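Local coordinates for N-acetylneuraminic acid outer membrane channel protein NanC (Escherichia coli, PDB 2WJR), which forms a monomeric, weakly anion-selective outer membrane channel that lets N-acetylneuraminic acid, the commonest sialic acid of host cell surfaces, into the bacterium, at residues Q26-W30 with V58-I62; D140-Q146 with A169-H175; R157-H161 with R198-S202; P178-Y183 with I208-L214. The protein carries 1 engineered substitution. All blocks are in the same frame, centred on the assembly; numbering follows the deposited sequence.

Overall arrangement
From the N terminus, interaction 1 comes first, joining the periplasmic turn and first residues of strand 29-40 to the end of strand 53-63 and so closing the hairpin of these two strands. It closes before the others open. Interaction 2 then pairs the two arms of a hairpin whose extracellular loop contains 157-161. Interaction 3 carries that loop to the extracellular start of strand 198-212, so its segments alternate with those of interaction 2, and again with those of interaction 4. Interaction 4 joins strands 180-188 and 198-212, the last two transmembrane strands, back at the periplasmic end, about 33 Å from interaction 3 between centres. Interactions 2 and 4 touch, through adjoining strands 164-174 and 180-188.

Interaction 1: Q26-W30 with V58-I62; sequences QNGWW and VNYAI
Y60 holds CG anti to the backbone N (chi1 176°), W29 turns its indole back beside its own N (chi1 -73°), and the two side chains cross at about a right angle. The edge of Y60 faces the indole, edge-to-face with planes 63° apart, and Y60 CD1 lies 3.7 Å from W29 CE2. Y60 CB sits over the six-membered ring in a CH-pi contact, 4.1 Å from its centroid. Cutting the tyrosine back to an alanine would probably leave this face of W29 without its aromatic partner and the indole freer to turn. Both rings stand at the periplasmic ends of adjacent antiparallel barrel strands, consistent with the aromatic girdle of outer membrane porins. On the other sheet face the N59 amide lies nearly parallel to the W30 indole, with N59 ND2 3.5 Å from W30 CE3; R71 and Y88 bind its polar atoms. Backbone bonds join W30 and N59 in both directions, and A61 N reaches G28 O at 2.8 Å. N27 OD1 accepts from W29 N, an Asx turn.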
loop_
_atom_site.group_PDB
_atom_site.type_symbol
_atom_site.label_atom_id
_atom_site.label_comp_id
_atom_site.label_asym_id
_atom_site.label_seq_id
_atom_site.Cartn_x
_atom_site.Cartn_y
_atom_site.Cartn_z
ATOM N N GLN A 26 -10.853 13.269 15.525
ATOM C CA GLN A 26 -10.702 13.062 16.956
ATOM C C GLN A 26 -11.637 12.006 17.514
ATOM O O GLN A 26 -11.356 11.429 18.549
ATOM C CB GLN A 26 -10.929 14.388 17.706
ATOM C CG GLN A 26 -9.847 15.354 17.430
ATOM C CD GLN A 26 -10.160 16.736 17.961
ATOM O OE1 GLN A 26 -10.535 16.899 19.132
ATOM N NE2 GLN A 26 -9.991 17.733 17.116
ATOM N N ASN A 27 -12.741 11.750 16.836
ATOM C CA ASN A 27 -13.632 10.683 17.263
ATOM C C ASN A 27 -13.130 9.269 16.912
ATOM O O ASN A 27 -13.794 8.285 17.251
ATOM C CB ASN A 27 -15.053 10.900 16.740
ATOM C CG ASN A 27 -15.153 10.845 15.235
ATOM O OD1 ASN A 27 -14.178 10.555 14.509
ATOM N ND2 ASN A 27 -16.346 11.126 14.742
ATOM N N GLY A 28 -11.965 9.179 16.263
ATOM C CA GLY A 28 -11.340 7.875 15.938
ATOM C C GLY A 28 -11.407 7.470 14.462
ATOM O O GLY A 28 -10.621 6.616 14.015
ATOM N N TRP A 29 -12.328 8.062 13.711
ATOM C CA TRP A 29 -12.445 7.780 12.276
ATOM C C TRP A 29 -11.218 8.279 11.535
ATOM O O TRP A 29 -10.639 9.322 11.878
ATOM C CB TRP A 29 -13.712 8.387 11.662
ATOM C CG TRP A 29 -14.933 7.638 12.066
ATOM C CD1 TRP A 29 -15.789 7.956 13.078
ATOM C CD2 TRP A 29 -15.413 6.418 11.501
ATOM N NE1 TRP A 29 -16.769 7.007 13.186
ATOM C CE2 TRP A 29 -16.572 6.056 12.221
ATOM C CE3 TRP A 29 -14.984 5.600 10.449
ATOM C CZ2 TRP A 29 -17.311 4.905 11.926
ATOM C CZ3 TRP A 29 -15.710 4.452 10.161
ATOM C CH2 TRP A 29 -16.863 4.116 10.896
ATOM N N TRP A 30 -10.816 7.519 10.512
ATOM C CA TRP A 30 -9.712 7.900 9.647
ATOM C C TRP A 30 -10.086 7.537 8.210
ATOM O O TRP A 30 -10.729 6.521 7.986
ATOM C CB TRP A 30 -8.434 7.177 10.057
ATOM C CG TRP A 30 -7.209 7.568 9.264
ATOM C CD1 TRP A 30 -6.326 8.553 9.555
ATOM C CD2 TRP A 30 -6.752 6.958 8.051
ATOM N NE1 TRP A 30 -5.349 8.596 8.606
ATOM C CE2 TRP A 30 -5.589 7.627 7.667
ATOM C CE3 TRP A 30 -7.229 5.915 7.257
ATOM C CZ2 TRP A 30 -4.873 7.287 6.514
ATOM C CZ3 TRP A 30 -6.519 5.573 6.104
ATOM C CH2 TRP A 30 -5.359 6.257 5.747
ATOM N N VAL A 58 -11.059 3.643 4.619
ATOM C CA VAL A 58 -11.690 4.115 5.853
ATOM C C VAL A 58 -11.462 3.107 6.974
ATOM O O VAL A 58 -11.620 1.897 6.789
ATOM C CB VAL A 58 -13.205 4.370 5.683
ATOM C CG1 VAL A 58 -13.449 5.444 4.626
ATOM C CG2 VAL A 58 -13.958 3.074 5.355
ATOM N N ASN A 59 -11.074 3.604 8.144
ATOM C CA ASN A 59 -10.978 2.753 9.307
ATOM C C ASN A 59 -11.389 3.541 10.540
ATOM O O ASN A 59 -11.554 4.769 10.474
ATOM C CB ASN A 59 -9.598 2.078 9.450
ATOM C CG ASN A 59 -8.469 3.033 9.755
ATOM O OD1 ASN A 59 -8.517 3.803 10.716
ATOM N ND2 ASN A 59 -7.398 2.926 8.991
ATOM N N TYR A 60 -11.574 2.820 11.635
ATOM C CA TYR A 60 -11.942 3.434 12.912
ATOM C C TYR A 60 -10.945 2.988 13.974
ATOM O O TYR A 60 -10.740 1.790 14.163
ATOM C CB TYR A 60 -13.369 3.026 13.287
ATOM C CG TYR A 60 -13.753 3.559 14.630
ATOM C CD1 TYR A 60 -14.156 4.885 14.771
ATOM C CD2 TYR A 60 -13.646 2.761 15.777
ATOM C CE1 TYR A 60 -14.478 5.398 16.011
ATOM C CE2 TYR A 60 -13.945 3.280 17.032
ATOM C CZ TYR A 60 -14.370 4.596 17.141
ATOM O OH TYR A 60 -14.702 5.114 18.388
ATOM N N ALA A 61 -10.327 3.944 14.663
ATOM C CA ALA A 61 -9.301 3.646 15.652
ATOM C C ALA A 61 -9.922 3.381 17.021
ATOM O O ALA A 61 -10.475 4.302 17.645
ATOM C CB ALA A 61 -8.301 4.793 15.733
ATOM N N ILE A 62 -9.864 2.122 17.454
ATOM C CA ILE A 62 -10.275 1.691 18.792
ATOM C C ILE A 62 -9.064 1.766 19.732
ATOM O O ILE A 62 -8.081 1.038 19.562
ATOM C CB ILE A 62 -10.826 0.255 18.799
ATOM C CG1 ILE A 62 -11.941 0.102 17.777
ATOM C CG2 ILE A 62 -11.307 -0.169 20.221
ATOM C CD1 ILE A 62 -12.297 -1.367 17.492
#

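Interaction 2: D140-Q146 with A169-H175; sequences DFTFAWQ and AFVLQYH. With OCT (N-octane), chain F.
F170 CE2 lies over one face of the W145 indole, 3.4 Å from W145 CD1; the planes are only 7° apart but slid, so the rings barely overlap. At the indole edge, A169 O comes in plane to 3.3 Å from W145 CD1. F170 in turn receives F143 at its own edge, F143 CZ standing 4.0 Å from F170 CD2. Over one face of F143 rests the end of an n-octane molecule, with C1 3.5 Å from F143 CG. F143 and W145 both hold CG anti to the backbone N (chi1 168° for F143), which sends their rings the same way as that of F170. Nearer the periplasm, F141 and Y174 meet obliquely. These aromatics and L172 form an apolar face, and the bound octane suggests that it is the lipid-facing one.

On the opposite face the H175 ring presents its edge to T142 OG1, which lies in the ring plane and is hydrogen-bonded to H175 NE2 at 2.7 Å. H136 binds the same hydroxyl, so it links two imidazoles. T142 and Q173 run side by side. Doubled backbone bonds join T142 with Q173, A144 with V171 and Q146 with A169, and H175 N adds one to D140 O. This hairpin is flanked in the barrel wall by strand 126-136 beside 141-152 and by strand 180-188 beside 164-174.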
loop_
_atom_site.group_PDB
_atom_site.type_symbol
_atom_site.label_atom_id
_atom_site.label_comp_id
_atom_site.label_asym_id
_atom_site.label_seq_id
_atom_site.Cartn_x
_atom_site.Cartn_y
_atom_site.Cartn_z
ATOM N N ASP A 140 15.106 15.202 12.502
ATOM C CA ASP A 140 15.123 15.400 11.058
ATOM C C ASP A 140 14.538 14.223 10.269
ATOM O O ASP A 140 13.965 14.433 9.209
ATOM C CB ASP A 140 16.549 15.626 10.561
ATOM C CG ASP A 140 17.112 16.996 10.957
ATOM O OD1 ASP A 140 16.332 17.977 11.062
ATOM O OD2 ASP A 140 18.350 17.071 11.127
ATOM N N PHE A 141 14.707 13.005 10.773
ATOM C CA PHE A 141 14.483 11.796 9.941
ATOM C C PHE A 141 13.625 10.735 10.603
ATOM O O PHE A 141 13.776 10.436 11.785
ATOM C CB PHE A 141 15.822 11.147 9.564
ATOM C CG PHE A 141 16.675 11.983 8.658
ATOM C CD1 PHE A 141 17.825 12.607 9.143
ATOM C CD2 PHE A 141 16.350 12.136 7.328
ATOM C CE1 PHE A 141 18.616 13.391 8.306
ATOM C CE2 PHE A 141 17.151 12.925 6.473
ATOM C CZ PHE A 141 18.278 13.544 6.969
ATOM N N THR A 142 12.759 10.127 9.796
ATOM C CA THR A 142 11.972 8.972 10.205
ATOM C C THR A 142 12.180 7.907 9.132
ATOM O O THR A 142 12.162 8.218 7.942
ATOM C CB THR A 142 10.486 9.336 10.317
ATOM O OG1 THR A 142 10.301 10.221 11.430
ATOM C CG2 THR A 142 9.602 8.078 10.505
ATOM N N PHE A 143 12.443 6.689 9.576
ATOM C CA PHE A 143 12.577 5.538 8.694
ATOM C C PHE A 143 11.356 4.656 8.876
ATOM O O PHE A 143 10.979 4.317 10.008
ATOM C CB PHE A 143 13.849 4.755 9.004
ATOM C CG PHE A 143 13.899 3.408 8.339
ATOM C CD1 PHE A 143 14.333 3.294 7.034
ATOM C CD2 PHE A 143 13.473 2.258 9.022
ATOM C CE1 PHE A 143 14.359 2.038 6.402
ATOM C CE2 PHE A 143 13.493 1.005 8.400
ATOM C CZ PHE A 143 13.944 0.902 7.095
ATOM N N ALA A 144 10.738 4.262 7.770
ATOM C CA ALA A 144 9.592 3.368 7.853
ATOM C C ALA A 144 9.759 2.220 6.888
ATOM O O ALA A 144 10.159 2.427 5.737
ATOM C CB ALA A 144 8.274 4.129 7.561
ATOM N N TRP A 145 9.435 1.019 7.355
ATOM C CA TRP A 145 9.458 -0.181 6.510
ATOM C C TRP A 145 8.091 -0.854 6.560
ATOM O O TRP A 145 7.536 -1.088 7.638
ATOM C CB TRP A 145 10.583 -1.110 6.964
ATOM C CG TRP A 145 10.591 -2.502 6.358
ATOM C CD1 TRP A 145 10.317 -2.847 5.062
ATOM C CD2 TRP A 145 10.936 -3.714 7.027
ATOM N NE1 TRP A 145 10.459 -4.199 4.888
ATOM C CE2 TRP A 145 10.845 -4.758 6.078
ATOM C CE3 TRP A 145 11.319 -4.022 8.337
ATOM C CZ2 TRP A 145 11.102 -6.088 6.407
ATOM C CZ3 TRP A 145 11.576 -5.339 8.660
ATOM C CH2 TRP A 145 11.468 -6.358 7.703
ATOM N N GLN A 146 7.558 -1.174 5.378
ATOM C CA GLN A 146 6.336 -1.923 5.241
ATOM C C GLN A 146 6.651 -3.204 4.472
ATOM O O GLN A 146 7.178 -3.152 3.373
ATOM C CB GLN A 146 5.294 -1.097 4.484
ATOM C CG GLN A 146 3.942 -1.792 4.363
ATOM C CD GLN A 146 2.906 -0.963 3.621
ATOM O OE1 GLN A 146 3.072 0.246 3.433
ATOM N NE2 GLN A 146 1.838 -1.600 3.203
ATOM N N ALA A 169 8.683 -2.075 1.149
ATOM C CA ALA A 169 8.782 -0.636 0.937
ATOM C C ALA A 169 9.621 -0.019 2.070
ATOM O O ALA A 169 9.367 -0.281 3.243
ATOM C CB ALA A 169 7.369 -0.000 0.882
ATOM N N PHE A 170 10.612 0.780 1.692
ATOM C CA PHE A 170 11.516 1.451 2.625
ATOM C C PHE A 170 11.429 2.941 2.354
ATOM O O PHE A 170 11.693 3.389 1.237
ATOM C CB PHE A 170 12.961 0.961 2.451
ATOM C CG PHE A 170 13.098 -0.520 2.529
ATOM C CD1 PHE A 170 12.998 -1.305 1.392
ATOM C CD2 PHE A 170 13.307 -1.145 3.746
ATOM C CE1 PHE A 170 13.108 -2.685 1.475
ATOM C CE2 PHE A 170 13.431 -2.512 3.824
ATOM C CZ PHE A 170 13.330 -3.279 2.677
ATOM N N VAL A 171 11.071 3.704 3.383
ATOM C CA VAL A 171 10.785 5.120 3.218
ATOM C C VAL A 171 11.672 5.894 4.195
ATOM O O VAL A 171 11.748 5.548 5.374
ATOM C CB VAL A 171 9.308 5.461 3.496
ATOM C CG1 VAL A 171 9.064 6.982 3.272
ATOM C CG2 VAL A 171 8.333 4.621 2.635
ATOM N N LEU A 172 12.379 6.900 3.681
ATOM C CA LEU A 172 13.113 7.842 4.530
ATOM C C LEU A 172 12.421 9.179 4.398
ATOM O O LEU A 172 12.380 9.763 3.309
ATOM C CB LEU A 172 14.582 7.968 4.113
ATOM C CG LEU A 172 15.451 8.903 4.979
ATOM C CD1 LEU A 172 15.567 8.388 6.403
ATOM C CD2 LEU A 172 16.849 9.081 4.372
ATOM N N GLN A 173 11.867 9.649 5.508
ATOM C CA GLN A 173 11.176 10.926 5.559
ATOM C C GLN A 173 12.111 11.938 6.206
ATOM O O GLN A 173 12.780 11.644 7.194
ATOM C CB GLN A 173 9.907 10.835 6.417
ATOM C CG GLN A 173 8.802 9.915 5.926
ATOM C CD GLN A 173 7.744 9.676 6.998
ATOM O OE1 GLN A 173 7.804 10.244 8.091
ATOM N NE2 GLN A 173 6.772 8.829 6.689
ATOM N N TYR A 174 12.135 13.130 5.628
ATOM C CA TYR A 174 12.912 14.240 6.138
ATOM C C TYR A 174 11.916 15.287 6.647
ATOM O O TYR A 174 11.137 15.801 5.881
ATOM C CB TYR A 174 13.792 14.813 5.026
ATOM C CG TYR A 174 14.456 16.125 5.389
ATOM C CD1 TYR A 174 15.160 16.261 6.576
ATOM C CD2 TYR A 174 14.374 17.220 4.545
ATOM C CE1 TYR A 174 15.778 17.475 6.910
ATOM C CE2 TYR A 174 14.987 18.428 4.863
ATOM C CZ TYR A 174 15.684 18.544 6.048
ATOM O OH TYR A 174 16.285 19.736 6.383
ATOM N N HIS A 175 11.928 15.565 7.946
ATOM C CA HIS A 175 11.010 16.548 8.527
ATOM C C HIS A 175 11.592 17.959 8.360
ATOM O O HIS A 175 12.116 18.555 9.301
ATOM C CB HIS A 175 10.717 16.222 9.991
ATOM C CG HIS A 175 10.183 14.836 10.194
ATOM N ND1 HIS A 175 9.000 14.410 9.628
ATOM C CD2 HIS A 175 10.689 13.772 10.855
ATOM C CE1 HIS A 175 8.786 13.149 9.961
ATOM N NE2 HIS A 175 9.799 12.737 10.703
HETATM C C1 OCT F . 17.111 2.852 9.599
HETATM C C2 OCT F . 17.305 1.900 10.780
HETATM C C3 OCT F . 18.049 2.578 11.935
HETATM C C4 OCT F . 19.428 3.123 11.527
HETATM C C5 OCT F . 19.638 4.587 11.939
HETATM C C6 OCT F . 20.726 4.743 13.005
HETATM C C7 OCT F . 21.724 5.835 12.616
HETATM C C8 OCT F . 21.080 7.223 12.660
#

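Interaction 3: R157-H161 with R198-S202; sequences RYANH and RDNLS
D199 reaches toward the 157-161 loop, where its CB and both carboxylate oxygens meet partners. Its CB packs on the methyl of A159, 3.9 Å from A159 CB. With CG between the backbone N and the carbonyl carbon (chi1 63°), the carboxylate is carried between R157 and H161. D199 OD1 takes both end nitrogens of R157, NH2 at 3.1 Å and NH1 at 3.2 Å, in a salt bridge. The oxygen lies in the guanidinium plane, while the carboxylate is turned 72° from that plane. D199 OD2 accepts from H161 NE2 at 2.7 Å; it lies close to the imidazole plane but is met on its syn side, well out of the carboxylate plane. With a cationic arginine so near, the aspartate is likely to stay ionised.

R157 NH2 also lies over the centre of the H161 ring and donates to Y158 O. That carbonyl accepts H161 N from its other face, closing a type I turn from Y158 to H161. Alongside, N200 N makes a weak bond to A159 O, and N200 ND2 comes 3.5 Å from H161 CD2; R191 holds N200 OD1. The extracellular loop 157-161 is thus tied, by a salt bridge and hydrogen bonds, to the extracellular start of strand 198-212, beside the G1 beta bulge that N200 and L201 form opposite G193.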
loop_
_atom_site.group_PDB
_atom_site.type_symbol
_atom_site.label_atom_id
_atom_site.label_comp_id
_atom_site.label_asym_id
_atom_site.label_seq_id
_atom_site.Cartn_x
_atom_site.Cartn_y
_atom_site.Cartn_z
ATOM N N ARG A 157 -2.610 -16.326 -10.768
ATOM C CA ARG A 157 -1.221 -16.155 -10.414
ATOM C C ARG A 157 -0.798 -14.706 -10.523
ATOM O O ARG A 157 -1.408 -13.930 -11.240
ATOM C CB ARG A 157 -0.320 -17.038 -11.291
ATOM C CG ARG A 157 -0.265 -16.609 -12.740
ATOM C CD ARG A 157 0.698 -17.510 -13.538
ATOM N NE ARG A 157 0.867 -17.090 -14.922
ATOM C CZ ARG A 157 1.627 -16.078 -15.342
ATOM N NH1 ARG A 157 1.718 -15.820 -16.646
ATOM N NH2 ARG A 157 2.300 -15.318 -14.483
ATOM N N TYR A 158 0.270 -14.369 -9.805
ATOM C CA TYR A 158 0.956 -13.106 -9.977
ATOM C C TYR A 158 1.943 -13.217 -11.133
ATOM O O TYR A 158 2.221 -14.318 -11.654
ATOM C CB TYR A 158 1.670 -12.714 -8.661
ATOM C CG TYR A 158 0.667 -12.428 -7.569
ATOM C CD1 TYR A 158 0.418 -13.352 -6.554
ATOM C CD2 TYR A 158 -0.101 -11.270 -7.594
ATOM C CE1 TYR A 158 -0.529 -13.115 -5.572
ATOM C CE2 TYR A 158 -1.065 -11.019 -6.608
ATOM C CZ TYR A 158 -1.282 -11.948 -5.602
ATOM O OH TYR A 158 -2.217 -11.735 -4.584
ATOM N N ALA A 159 2.450 -12.074 -11.540
ATOM C CA ALA A 159 3.349 -11.959 -12.679
ATOM C C ALA A 159 4.707 -12.615 -12.401
ATOM O O ALA A 159 5.572 -12.669 -13.286
ATOM C CB ALA A 159 3.503 -10.494 -13.048
ATOM N N ASN A 160 4.896 -13.113 -11.172
ATOM C CA ASN A 160 6.104 -13.854 -10.825
ATOM C C ASN A 160 5.893 -15.369 -10.992
ATOM O O ASN A 160 6.703 -16.152 -10.539
ATOM C CB ASN A 160 6.525 -13.538 -9.385
ATOM C CG ASN A 160 5.505 -14.007 -8.366
ATOM O OD1 ASN A 160 4.387 -14.412 -8.711
ATOM N ND2 ASN A 160 5.881 -13.946 -7.088
ATOM N N HIS A 161 4.773 -15.756 -11.595
ATOM C CA HIS A 161 4.413 -17.176 -11.842
ATOM C C HIS A 161 4.172 -18.000 -10.601
ATOM O O HIS A 161 4.238 -19.223 -10.645
ATOM C CB HIS A 161 5.425 -17.842 -12.800
ATOM C CG HIS A 161 5.354 -17.277 -14.182
ATOM N ND1 HIS A 161 4.777 -17.956 -15.237
ATOM C CD2 HIS A 161 5.719 -16.065 -14.668
ATOM C CE1 HIS A 161 4.822 -17.199 -16.319
ATOM N NE2 HIS A 161 5.384 -16.044 -16.001
ATOM N N ARG A 198 5.616 -9.522 -21.535
ATOM C CA ARG A 198 6.621 -10.376 -20.899
ATOM C C ARG A 198 6.624 -10.088 -19.391
ATOM O O ARG A 198 6.871 -8.963 -18.979
ATOM C CB ARG A 198 7.994 -10.087 -21.491
ATOM C CG ARG A 198 9.152 -10.986 -20.991
ATOM C CD ARG A 198 10.279 -10.119 -20.467
ATOM N NE ARG A 198 11.602 -10.737 -20.381
ATOM C CZ ARG A 198 11.976 -11.639 -19.478
ATOM N NH1 ARG A 198 11.111 -12.124 -18.580
ATOM N NH2 ARG A 198 13.220 -12.090 -19.487
ATOM N N ASP A 199 6.377 -11.103 -18.577
ATOM C CA ASP A 199 6.297 -10.897 -17.119
ATOM C C ASP A 199 7.495 -11.505 -16.406
ATOM O O ASP A 199 8.509 -11.790 -17.042
ATOM C CB ASP A 199 4.953 -11.379 -16.571
ATOM C CG ASP A 199 4.723 -12.865 -16.745
ATOM O OD1 ASP A 199 3.616 -13.295 -16.400
ATOM O OD2 ASP A 199 5.611 -13.611 -17.212
ATOM N N ASN A 200 7.410 -11.664 -15.082
ATOM C CA ASN A 200 8.484 -12.308 -14.301
ATOM C C ASN A 200 9.776 -11.492 -14.313
ATOM O O ASN A 200 10.886 -12.040 -14.252
ATOM C CB ASN A 200 8.731 -13.739 -14.820
ATOM C CG ASN A 200 9.186 -14.710 -13.719
ATOM O OD1 ASN A 200 9.588 -14.308 -12.634
ATOM N ND2 ASN A 200 9.129 -16.000 -14.022
ATOM N N LEU A 201 9.634 -10.173 -14.391
ATOM C CA LEU A 201 10.763 -9.284 -14.339
ATOM C C LEU A 201 10.922 -8.728 -12.923
ATOM O O LEU A 201 9.935 -8.409 -12.265
ATOM C CB LEU A 201 10.549 -8.123 -15.294
ATOM C CG LEU A 201 10.481 -8.503 -16.767
ATOM C CD1 LEU A 201 9.848 -7.381 -17.573
ATOM C CD2 LEU A 201 11.905 -8.853 -17.237
ATOM N N SER A 202 12.168 -8.584 -12.498
ATOM C CA SER A 202 12.502 -7.939 -11.226
ATOM C C SER A 202 11.922 -6.513 -11.200
ATOM O O SER A 202 12.154 -5.721 -12.120
ATOM C CB SER A 202 14.018 -7.910 -11.057
ATOM O OG SER A 202 14.377 -7.598 -9.726
#

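Interaction 4: P178-Y183 with I208-L214; sequences PDITPY and IGVSFKL
The Y183 ring lies flat over G209, whose CA is 3.8 Å from the ring centroid in a CH-pi contact; G209 C comes 3.4 Å from Y183 CE1. Y183 can fold onto the neighbouring strand because its CG sits between the backbone N and the carbonyl carbon (chi1 63°), and because G209 has no side chain to stand in the ring's place. This fits the aromatic rescue of glycine, a tyrosine-glycine pairing known from outer membrane barrels. Paired backbone bonds hold Y183 to G209 and T181 to S211, and K213 N meets D179 O at 2.8 Å. On the opposite sheet face, I180 CG2 touches V210 CG2 at 3.7 Å and F212 CE2 at 3.8 Å.

Further out, a water joins T181 OG1 to S211 O, and D3 bonds to the Y183 hydroxyl. Replacing the tyrosine by an alanine would probably uncover the G209 backbone and leave D3 without that partner. The chemistry is therefore two-sided: an apolar surface, consistent with lipid contact, backs a polar one that probably lines the channel.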
loop_
_atom_site.group_PDB
_atom_site.type_symbol
_atom_site.label_atom_id
_atom_site.label_comp_id
_atom_site.label_asym_id
_atom_site.label_seq_id
_atom_site.Cartn_x
_atom_site.Cartn_y
_atom_site.Cartn_z
ATOM N N PRO A 178 7.542 21.166 10.304
ATOM C CA PRO A 178 6.527 20.357 10.984
ATOM C C PRO A 178 5.333 19.991 10.102
ATOM O O PRO A 178 4.633 19.042 10.410
ATOM C CB PRO A 178 6.089 21.260 12.134
ATOM C CG PRO A 178 7.332 22.037 12.455
ATOM C CD PRO A 178 7.942 22.327 11.116
ATOM N N ASP A 179 5.114 20.724 9.017
ATOM C CA ASP A 179 4.037 20.409 8.083
ATOM C C ASP A 179 4.475 20.182 6.615
ATOM O O ASP A 179 3.627 20.115 5.741
ATOM C CB ASP A 179 2.914 21.462 8.178
ATOM C CG ASP A 179 3.408 22.869 7.972
ATOM O OD1 ASP A 179 3.064 23.745 8.802
ATOM O OD2 ASP A 179 4.136 23.094 6.985
ATOM N N ILE A 180 5.781 20.055 6.361
ATOM C CA ILE A 180 6.307 19.644 5.038
ATOM C C ILE A 180 7.356 18.541 5.220
ATOM O O ILE A 180 8.400 18.754 5.836
ATOM C CB ILE A 180 6.965 20.795 4.231
ATOM C CG1 ILE A 180 6.030 22.004 4.105
ATOM C CG2 ILE A 180 7.362 20.315 2.834
ATOM C CD1 ILE A 180 6.685 23.181 3.351
ATOM N N THR A 181 7.059 17.361 4.677
ATOM C CA THR A 181 7.912 16.210 4.875
ATOM C C THR A 181 8.252 15.566 3.538
ATOM O O THR A 181 7.536 14.690 3.088
ATOM C CB THR A 181 7.237 15.173 5.812
ATOM O OG1 THR A 181 6.889 15.807 7.047
ATOM C CG2 THR A 181 8.169 14.005 6.099
ATOM N N PRO A 182 9.344 16.018 2.893
ATOM C CA PRO A 182 9.833 15.304 1.710
ATOM C C PRO A 182 10.292 13.903 2.087
ATOM O O PRO A 182 10.730 13.678 3.210
ATOM C CB PRO A 182 11.033 16.147 1.250
ATOM C CG PRO A 182 10.855 17.477 1.924
ATOM C CD PRO A 182 10.235 17.147 3.236
ATOM N N TYR A 183 10.172 12.959 1.159
ATOM C CA TYR A 183 10.680 11.611 1.400
ATOM C C TYR A 183 11.193 10.940 0.145
ATOM O O TYR A 183 10.827 11.300 -0.974
ATOM C CB TYR A 183 9.609 10.725 2.047
ATOM C CG TYR A 183 8.375 10.483 1.224
ATOM C CD1 TYR A 183 7.277 11.337 1.310
ATOM C CD2 TYR A 183 8.277 9.375 0.384
ATOM C CE1 TYR A 183 6.121 11.100 0.562
ATOM C CE2 TYR A 183 7.130 9.128 -0.355
ATOM C CZ TYR A 183 6.053 9.984 -0.263
ATOM O OH TYR A 183 4.910 9.753 -0.990
ATOM N N ILE A 208 9.939 9.232 -5.041
ATOM C CA ILE A 208 10.182 10.463 -4.311
ATOM C C ILE A 208 8.853 11.161 -4.116
ATOM O O ILE A 208 7.992 11.155 -5.000
ATOM C CB ILE A 208 11.177 11.379 -5.046
ATOM C CG1 ILE A 208 11.508 12.613 -4.188
ATOM C CG2 ILE A 208 10.602 11.779 -6.399
ATOM C CD1 ILE A 208 12.989 13.031 -4.240
ATOM N N GLY A 209 8.682 11.746 -2.935
ATOM C CA GLY A 209 7.436 12.411 -2.616
ATOM C C GLY A 209 7.560 13.420 -1.496
ATOM O O GLY A 209 8.630 13.634 -0.932
ATOM N N VAL A 210 6.429 14.038 -1.184
ATOM C CA VAL A 210 6.359 14.998 -0.086
ATOM C C VAL A 210 4.950 15.008 0.467
ATOM O O VAL A 210 3.968 14.932 -0.269
ATOM C CB VAL A 210 6.797 16.426 -0.533
ATOM C CG1 VAL A 210 6.040 16.841 -1.757
ATOM C CG2 VAL A 210 6.634 17.444 0.601
ATOM N N SER A 211 4.868 15.083 1.784
ATOM C CA SER A 211 3.601 15.148 2.468
ATOM C C SER A 211 3.481 16.516 3.132
ATOM O O SER A 211 4.419 16.970 3.768
ATOM C CB SER A 211 3.513 14.064 3.542
ATOM O OG SER A 211 2.258 14.130 4.179
ATOM N N PHE A 212 2.309 17.123 2.990
ATOM C CA PHE A 212 1.996 18.438 3.548
ATOM C C PHE A 212 0.883 18.345 4.579
ATOM O O PHE A 212 -0.222 17.917 4.241
ATOM C CB PHE A 212 1.507 19.355 2.447
ATOM C CG PHE A 212 2.495 19.573 1.344
ATOM C CD1 PHE A 212 2.390 18.876 0.149
ATOM C CD2 PHE A 212 3.505 20.511 1.485
ATOM C CE1 PHE A 212 3.293 19.104 -0.894
ATOM C CE2 PHE A 212 4.409 20.758 0.448
ATOM C CZ PHE A 212 4.307 20.049 -0.740
ATOM N N LYS A 213 1.174 18.742 5.819
ATOM C CA LYS A 213 0.148 18.844 6.872
ATOM C C LYS A 213 -0.550 20.181 6.790
ATOM O O LYS A 213 -0.031 21.121 6.187
ATOM C CB LYS A 213 0.761 18.742 8.261
ATOM C CG LYS A 213 1.468 17.468 8.578
ATOM C CD LYS A 213 1.946 17.500 10.025
ATOM C CE LYS A 213 2.944 16.396 10.299
ATOM N NZ LYS A 213 2.353 15.057 9.999
ATOM N N LEU A 214 -1.711 20.283 7.432
ATOM C CA LEU A 214 -2.417 21.569 7.491
ATOM C C LEU A 214 -1.682 22.545 8.433
ATOM O O LEU A 214 -0.935 22.167 9.359
ATOM C CB LEU A 214 -3.902 21.386 7.870
ATOM C CG LEU A 214 -4.850 22.439 7.252
ATOM C CD1 LEU A 214 -6.257 21.897 6.963
ATOM C CD2 LEU A 214 -4.917 23.689 8.113
ATOM O OXT LEU A 214 -1.789 23.766 8.253
HETATM O O HOH W 1 1.852 22.253 4.608
HETATM O O HOH W 2 4.285 16.954 6.724
#